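Local coordinates for protein 4-alpha-glucanotransferase (Corynebacterium glutamicum, PDB 5B68) that belongs to the amylomaltase (disproportionating enzyme) family and combines a TIM-barrel domain with an N-terminal beta-sandwich domain, at residues Glu688-Arg691 with Leu695-Arg698; Phe485-Leu490 with Glu514-Asp519. One frame throughout, in Å; residues are numbered along the deposited sequence.

Interaction 1: residues Glu688-Arg691 with Leu695-Arg698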
loop_
_atom_site.group_PDB
_atom_site.type_symbol
_atom_site.label_atom_id
_atom_site.label_comp_id
_atom_site.label_asym_id
_atom_site.label_seq_id
_atom_site.Cartn_x
_atom_site.Cartn_y
_atom_site.Cartn_z
ATOM N N GLU A 688 1.015 20.361 19.498
ATOM C CA GLU A 688 0.790 20.889 20.839
ATOM C C GLU A 688 -0.369 21.874 20.874
ATOM O O GLU A 688 -1.008 22.034 21.905
ATOM C CB GLU A 688 2.059 21.552 21.407
ATOM C CG GLU A 688 3.082 20.550 21.908
ATOM C CD GLU A 688 4.015 20.077 20.826
ATOM O OE1 GLU A 688 3.866 20.444 19.621
ATOM O OE2 GLU A 688 4.918 19.352 21.221
ATOM N N SER A 689 -0.615 22.517 19.754
ATOM C CA SER A 689 -1.642 23.508 19.649
ATOM C C SER A 689 -2.925 23.020 19.114
ATOM O O SER A 689 -3.832 23.848 18.929
ATOM C CB SER A 689 -1.220 24.551 18.643
ATOM O OG SER A 689 -0.084 25.164 19.128
ATOM N N LEU A 690 -3.006 21.754 18.696
ATOM C CA LEU A 690 -4.198 21.334 17.960
ATOM C C LEU A 690 -5.489 21.566 18.690
ATOM O O LEU A 690 -6.503 22.003 18.083
ATOM C CB LEU A 690 -4.125 19.836 17.629
ATOM C CG LEU A 690 -3.322 19.534 16.358
ATOM C CD1 LEU A 690 -3.054 18.026 16.273
ATOM C CD2 LEU A 690 -4.084 19.895 15.100
ATOM N N ARG A 691 -5.488 21.199 19.947
ATOM C CA ARG A 691 -6.667 21.266 20.769
ATOM C C ARG A 691 -6.892 22.651 21.380
ATOM O O ARG A 691 -7.815 22.794 22.123
ATOM C CB ARG A 691 -6.636 20.189 21.863
ATOM C CG ARG A 691 -6.672 18.825 21.227
ATOM C CD ARG A 691 -6.739 17.669 22.204
ATOM N NE ARG A 691 -8.090 17.471 22.678
ATOM C CZ ARG A 691 -8.537 17.954 23.829
ATOM N NH1 ARG A 691 -7.720 18.655 24.650
ATOM N NH2 ARG A 691 -9.814 17.723 24.164
ATOM N N LEU A 695 -11.796 25.572 15.862
ATOM C CA LEU A 695 -12.146 24.797 14.635
ATOM C C LEU A 695 -11.931 23.277 14.832
ATOM O O LEU A 695 -12.820 22.491 14.544
ATOM C CB LEU A 695 -11.425 25.311 13.371
ATOM C CG LEU A 695 -11.771 24.548 12.070
ATOM C CD1 LEU A 695 -13.300 24.592 11.855
ATOM C CD2 LEU A 695 -11.069 25.102 10.830
ATOM N N TYR A 696 -10.801 22.894 15.418
ATOM C CA TYR A 696 -10.540 21.478 15.752
ATOM C C TYR A 696 -11.690 20.833 16.535
ATOM O O TYR A 696 -12.169 19.767 16.185
ATOM C CB TYR A 696 -9.217 21.357 16.546
ATOM C CG TYR A 696 -8.984 19.986 17.050
ATOM C CD1 TYR A 696 -9.520 19.597 18.238
ATOM C CD2 TYR A 696 -8.314 19.038 16.303
ATOM C CE1 TYR A 696 -9.358 18.338 18.727
ATOM C CE2 TYR A 696 -8.162 17.765 16.780
ATOM C CZ TYR A 696 -8.697 17.407 17.974
ATOM O OH TYR A 696 -8.575 16.139 18.479
ATOM N N HIS A 697 -12.127 21.504 17.607
ATOM C CA HIS A 697 -13.155 21.006 18.492
ATOM C C HIS A 697 -14.476 20.992 17.764
ATOM O O HIS A 697 -15.262 20.057 17.964
ATOM C CB HIS A 697 -13.258 21.872 19.763
ATOM C CG HIS A 697 -12.094 21.683 20.670
ATOM N ND1 HIS A 697 -11.889 20.504 21.335
ATOM C CD2 HIS A 697 -10.992 22.443 20.894
ATOM C CE1 HIS A 697 -10.754 20.570 22.011
ATOM N NE2 HIS A 697 -10.195 21.740 21.763
ATOM N N ARG A 698 -14.756 22.014 16.957
ATOM C CA ARG A 698 -16.037 21.983 16.173
ATOM C C ARG A 698 -16.121 20.728 15.207
ATOM O O ARG A 698 -17.151 19.998 15.085
ATOM C CB ARG A 698 -16.200 23.274 15.412
ATOM C CG ARG A 698 -16.419 24.490 16.319
ATOM C CD ARG A 698 -16.500 25.798 15.551
ATOM N NE ARG A 698 -17.768 25.905 14.892
ATOM C CZ ARG A 698 -18.306 26.996 14.337
ATOM N NH1 ARG A 698 -19.486 26.879 13.732
ATOM N NH2 ARG A 698 -17.737 28.189 14.413
#
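The imidazole of His697 meets Arg691 in two ways, through its CE1 corner and through its edge. CE1 points onto one face of the Arg691 guanidinium, near the rim, 3.7 Å from NH2, and the two planes stand 84° apart. At the imidazole edge, in the ring plane, lies Arg691 O, while one face of the same ring carries Tyr696 CD1 over its centre. The Tyr696 ring in turn turns a face to the backbone carbon of Leu690.

The edge contact is a hydrogen bond: His697 NE2 donates to Arg691 O over 2.6 Å at an N-H...O angle of 156°, and the donor is tilted out of the carbonyl plane. With CG opposite the backbone N (chi1 173°), the Tyr696 ring is laid against the Leu690 carbonyl, whose O lies 3.2 Å from Tyr696 CB. Arg691 CG comes obliquely to within 3.7 Å of Tyr696 CE1.

Asp211 OD2 joins the polar ends, by a salt bridge to Arg691 NE and a hydrogen bond to Tyr696 OH. The loop before the C-terminal helix 694-702 meets the first turn of that helix through one hydrogen bond and the packing around it, with helices 198-209 and 650-654 packed against Leu690 and Tyr696.

Interaction 2: residues Phe485-Leu490 with Glu514-Asp519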
loop_
_atom_site.group_PDB
_atom_site.type_symbol
_atom_site.label_atom_id
_atom_site.label_comp_id
_atom_site.label_asym_id
_atom_site.label_seq_id
_atom_site.Cartn_x
_atom_site.Cartn_y
_atom_site.Cartn_z
ATOM N N PHE A 485 -3.630 -11.984 -11.791
ATOM C CA PHE A 485 -2.996 -12.632 -10.655
ATOM C C PHE A 485 -3.977 -13.575 -10.057
ATOM O O PHE A 485 -5.188 -13.500 -10.317
ATOM C CB PHE A 485 -2.508 -11.606 -9.611
ATOM C CG PHE A 485 -1.362 -10.783 -10.126
ATOM C CD1 PHE A 485 -0.067 -11.240 -9.970
ATOM C CD2 PHE A 485 -1.554 -9.574 -10.776
ATOM C CE1 PHE A 485 0.984 -10.520 -10.492
ATOM C CE2 PHE A 485 -0.466 -8.866 -11.321
ATOM C CZ PHE A 485 0.807 -9.361 -11.171
ATOM N N ASP A 486 -3.456 -14.491 -9.235
ATOM C CA ASP A 486 -4.316 -15.367 -8.495
ATOM C C ASP A 486 -4.883 -14.618 -7.291
ATOM O O ASP A 486 -4.237 -14.575 -6.212
ATOM C CB ASP A 486 -3.590 -16.640 -8.100
ATOM C CG ASP A 486 -4.458 -17.605 -7.324
ATOM O OD1 ASP A 486 -5.668 -17.367 -6.980
ATOM O OD2 ASP A 486 -3.934 -18.717 -7.153
ATOM N N HIS A 487 -6.096 -14.062 -7.460
ATOM C CA HIS A 487 -6.692 -13.253 -6.381
ATOM C C HIS A 487 -6.962 -14.081 -5.104
ATOM O O HIS A 487 -6.923 -13.555 -3.966
ATOM C CB HIS A 487 -7.963 -12.513 -6.842
ATOM C CG HIS A 487 -8.979 -13.447 -7.378
ATOM N ND1 HIS A 487 -9.907 -14.060 -6.573
ATOM C CD2 HIS A 487 -9.093 -14.017 -8.591
ATOM C CE1 HIS A 487 -10.589 -14.936 -7.278
ATOM N NE2 HIS A 487 -10.109 -14.938 -8.500
ATOM N N ASN A 488 -7.245 -15.357 -5.264
ATOM C CA ASN A 488 -7.435 -16.204 -4.107
ATOM C C ASN A 488 -6.173 -16.251 -3.223
ATOM O O ASN A 488 -6.281 -16.205 -1.988
ATOM C CB ASN A 488 -7.877 -17.571 -4.431
ATOM C CG ASN A 488 -9.330 -17.617 -4.886
ATOM O OD1 ASN A 488 -10.213 -16.977 -4.337
ATOM N ND2 ASN A 488 -9.554 -18.373 -5.894
ATOM N N ALA A 489 -5.037 -16.281 -3.879
ATOM C CA ALA A 489 -3.775 -16.129 -3.168
ATOM C C ALA A 489 -3.493 -14.728 -2.637
ATOM O O ALA A 489 -3.249 -14.586 -1.442
ATOM C CB ALA A 489 -2.628 -16.655 -4.029
ATOM N N LEU A 490 -3.549 -13.686 -3.467
ATOM C CA LEU A 490 -3.182 -12.344 -3.005
ATOM C C LEU A 490 -4.172 -11.814 -1.958
ATOM O O LEU A 490 -3.776 -11.302 -0.903
ATOM C CB LEU A 490 -3.063 -11.391 -4.194
ATOM C CG LEU A 490 -1.825 -11.627 -5.093
ATOM C CD1 LEU A 490 -1.680 -10.588 -6.151
ATOM C CD2 LEU A 490 -0.551 -11.646 -4.273
ATOM N N GLU A 514 -15.731 -5.672 -11.968
ATOM C CA GLU A 514 -16.713 -6.729 -12.118
ATOM C C GLU A 514 -17.306 -7.166 -10.771
ATOM O O GLU A 514 -16.658 -7.028 -9.725
ATOM C CB GLU A 514 -16.121 -7.888 -12.841
ATOM C CG GLU A 514 -15.659 -7.564 -14.252
ATOM C CD GLU A 514 -14.279 -7.014 -14.369
ATOM O OE1 GLU A 514 -13.573 -6.868 -13.317
ATOM O OE2 GLU A 514 -13.905 -6.738 -15.515
ATOM N N PRO A 515 -18.575 -7.638 -10.774
ATOM C CA PRO A 515 -19.228 -7.997 -9.516
ATOM C C PRO A 515 -18.463 -9.045 -8.718
ATOM O O PRO A 515 -18.407 -8.927 -7.482
ATOM C CB PRO A 515 -20.589 -8.562 -9.953
ATOM C CG PRO A 515 -20.830 -7.952 -11.298
ATOM C CD PRO A 515 -19.473 -7.772 -11.937
ATOM N N TRP A 516 -17.867 -10.019 -9.399
ATOM C CA TRP A 516 -17.100 -11.100 -8.702
ATOM C C TRP A 516 -15.907 -10.521 -7.875
ATOM O O TRP A 516 -15.575 -11.051 -6.823
ATOM C CB TRP A 516 -16.632 -12.181 -9.626
ATOM C CG TRP A 516 -15.589 -11.885 -10.599
ATOM C CD1 TRP A 516 -15.762 -11.435 -11.903
ATOM C CD2 TRP A 516 -14.162 -12.065 -10.422
ATOM N NE1 TRP A 516 -14.532 -11.314 -12.517
ATOM C CE2 TRP A 516 -13.543 -11.708 -11.651
ATOM C CE3 TRP A 516 -13.370 -12.472 -9.352
ATOM C CZ2 TRP A 516 -12.185 -11.680 -11.820
ATOM C CZ3 TRP A 516 -11.970 -12.495 -9.525
ATOM C CH2 TRP A 516 -11.397 -12.097 -10.775
ATOM N N VAL A 517 -15.311 -9.449 -8.373
ATOM C CA VAL A 517 -14.169 -8.808 -7.722
ATOM C C VAL A 517 -14.643 -8.139 -6.434
ATOM O O VAL A 517 -14.066 -8.393 -5.389
ATOM C CB VAL A 517 -13.481 -7.819 -8.683
ATOM C CG1 VAL A 517 -12.389 -7.002 -8.038
ATOM C CG2 VAL A 517 -13.005 -8.524 -9.950
ATOM N N GLN A 518 -15.683 -7.287 -6.523
ATOM C CA GLN A 518 -16.302 -6.652 -5.386
ATOM C C GLN A 518 -16.686 -7.705 -4.360
ATOM O O GLN A 518 -16.378 -7.566 -3.202
ATOM C CB GLN A 518 -17.556 -5.899 -5.835
ATOM C CG GLN A 518 -17.183 -4.683 -6.684
ATOM C CD GLN A 518 -18.349 -3.742 -6.972
ATOM O OE1 GLN A 518 -19.500 -4.172 -7.020
ATOM N NE2 GLN A 518 -18.045 -2.445 -7.183
ATOM N N ASP A 519 -17.271 -8.802 -4.793
ATOM C CA ASP A 519 -17.712 -9.827 -3.899
ATOM C C ASP A 519 -16.551 -10.580 -3.242
ATOM O O ASP A 519 -16.647 -10.964 -2.066
ATOM C CB ASP A 519 -18.644 -10.841 -4.602
ATOM C CG ASP A 519 -20.026 -10.258 -4.912
ATOM O OD1 ASP A 519 -20.376 -9.215 -4.320
ATOM O OD2 ASP A 519 -20.747 -10.818 -5.775
#
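His487 and Trp516 meet ring to ring, and this aromatic pair is the whole of the direct contact between the starts of two helices. The imidazole and the six-membered ring of Trp516 meet at a slant, with centroids 4.8 Å apart and planes at 57°. The indole reaches in with the corner of its benzo part: Trp516 CZ3 stands over one face of the imidazole, toward the rim, 3.2 Å from His487 NE2 and 3.4 Å from His487 CD2. Trp516 CH2 follows at 3.7 Å from His487 CD2. In both residues CG occupies the crowded position between the backbone N and the carbonyl carbon (chi1 57° in His487, 69° in Trp516), and both side chains leave their helices toward each other. One indole face is covered within its own helix by Val517 CG2.

Hydrogen bonding is confined to each side. Asp486 is the N-cap of helix 487-500, and its OD1 accepts a weak capping bond from Ala489 N at 3.3 Å; its backbone O takes Leu490 N at 3.0 Å. Glu514 is the N-cap of helix 515-523, where Asp519 N reaches Pro515 O at 2.9 Å.

Charge enters through Arg467, which forms a salt bridge with Glu514 and touches Trp516 and Val517, while the ring of its neighbour Phe466 meets His487 nearly parallel.

Helix 487-500 leads into barrel strand 504-507, and helix 515-523 follows that strand in a beta-alpha-beta crossover to strand 528-531. The contact therefore bridges, at the surface, the helices before and after one strand of the TIM barrel, beside antiparallel strand 467-472.

Both interactions involve the first turn of a helix, but in interaction 1 it meets the loop before it and in interaction 2 it meets a second helix start. Their centres are 42 Å apart, their nearest atoms about 32 Å, and they do not touch. Along the chain, 485-490 with 514-519 closes before 688-691 with 695-698 opens. The former joins two successive helices of the barrel region, its centre about 17 Å from the centre of the chain; the latter joins segments only three residues apart near the C-terminus, its centre about 30 Å from that of the chain. Interaction 1 combines a hydrogen bond with close packing of flat groups, whereas interaction 2 relies on ring contact alone and buries less surface.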